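Local coordinates for phosphatidylinositol 4,5-bisphosphate-binding protein SLM1 (Saccharomyces cerevisiae, PDB 4A6H) that binds phosphatidylinositol 4,5-bisphosphate through its PH domain and acts as an effector of TORC2 and calcineurin signalling in actin polarization, at residues 105-108 with 109-112. Sequence-based numbering, arbitrary orientation.
Sequences SMMS and WFDN
The F110 ring meets M107 obliquely: the sulfur SD sits 5.3 Å from the ring centroid, a Met-aromatic contact, with CE 4.4 Å from CD2. Two bends in the M107 chain, at chi2 and chi3, bring that methyl forward to the next turn, where it also comes 3.9 Å from OD1 of D111; the same OD1 lies in plane at the edge of the F110 ring. H62 packs on F110 edge-to-face. The W109 indole comes one turn after S105 and approaches that residue's backbone obliquely, CD1 lying 3.2 Å from its O. The N112 amide, with CG beside its own backbone N (chi1 -85°), turns ND2 back to O of S108 at 2.8 Å, nearly straight at 165° and within the amide's own plane. That carbonyl also takes N of N112 at 3.1 Å, the two donors arriving from opposite faces of its plane. Here the C-terminal helix of the PH domain, 103-116, lays M106, W109 and F110 against F80 of strand 79-84. The doubly gripped carbonyl pins the rotation of the buried N112 amide, while K8 bonds OG of S108 through NZ and makes a cation-pi contact with W109, so one lysine ties both residues to the sheet.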
# COMPACT_ATOMS: atom_id res chain seq x y z
N SER A 105 -9.18 16.56 11.08
CA SER A 105 -9.52 15.28 10.47
C SER A 105 -9.51 15.41 8.96
O SER A 105 -9.01 14.54 8.25
CB SER A 105 -10.89 14.80 10.94
OG SER A 105 -11.25 13.60 10.28
N MET A 106 -10.09 16.51 8.48
CA MET A 106 -10.11 16.76 7.05
C MET A 106 -8.69 16.77 6.50
O MET A 106 -8.41 16.20 5.44
CB MET A 106 -10.84 18.06 6.73
CG MET A 106 -10.79 18.50 5.27
SD MET A 106 -9.24 19.31 4.80
CE MET A 106 -9.51 20.91 5.55
N MET A 107 -7.77 17.42 7.21
CA MET A 107 -6.41 17.53 6.70
C MET A 107 -5.70 16.18 6.72
O MET A 107 -4.87 15.90 5.86
CB MET A 107 -5.61 18.58 7.46
CG MET A 107 -5.99 20.02 7.09
SD MET A 107 -5.82 20.40 5.33
CE MET A 107 -4.04 20.29 5.10
N SER A 108 -6.03 15.33 7.69
CA SER A 108 -5.50 13.97 7.67
C SER A 108 -5.95 13.21 6.41
O SER A 108 -5.15 12.57 5.74
CB SER A 108 -5.90 13.21 8.94
OG SER A 108 -5.43 11.87 8.89
N TRP A 109 -7.24 13.30 6.08
CA TRP A 109 -7.74 12.70 4.85
C TRP A 109 -7.07 13.32 3.62
O TRP A 109 -6.62 12.61 2.72
CB TRP A 109 -9.25 12.88 4.74
CG TRP A 109 -10.04 11.92 5.58
CD1 TRP A 109 -10.65 12.17 6.77
CD2 TRP A 109 -10.28 10.54 5.28
NE1 TRP A 109 -11.28 11.03 7.23
CE2 TRP A 109 -11.08 10.02 6.33
CE3 TRP A 109 -9.94 9.69 4.21
CZ2 TRP A 109 -11.50 8.69 6.35
CZ3 TRP A 109 -10.37 8.37 4.24
CH2 TRP A 109 -11.14 7.89 5.30
N PHE A 110 -7.02 14.65 3.59
CA PHE A 110 -6.49 15.37 2.44
C PHE A 110 -5.04 14.99 2.19
O PHE A 110 -4.68 14.65 1.08
CB PHE A 110 -6.61 16.89 2.66
CG PHE A 110 -6.16 17.71 1.47
CD1 PHE A 110 -7.07 18.05 0.47
CD2 PHE A 110 -4.84 18.10 1.35
CE1 PHE A 110 -6.66 18.79 -0.63
CE2 PHE A 110 -4.43 18.84 0.25
CZ PHE A 110 -5.34 19.18 -0.74
N ASP A 111 -4.23 15.02 3.24
CA ASP A 111 -2.80 14.74 3.05
C ASP A 111 -2.51 13.27 2.73
O ASP A 111 -1.64 12.96 1.91
CB ASP A 111 -1.97 15.17 4.26
CG ASP A 111 -1.92 16.67 4.43
OD1 ASP A 111 -2.06 17.40 3.42
OD2 ASP A 111 -1.74 17.11 5.58
N ASN A 112 -3.26 12.35 3.35
CA ASN A 112 -3.12 10.94 3.01
C ASN A 112 -3.53 10.66 1.56
O ASN A 112 -2.88 9.88 0.88
CB ASN A 112 -3.91 10.06 4.00
CG ASN A 112 -3.12 9.75 5.25
OD1 ASN A 112 -2.41 8.75 5.31
ND2 ASN A 112 -3.24 10.61 6.26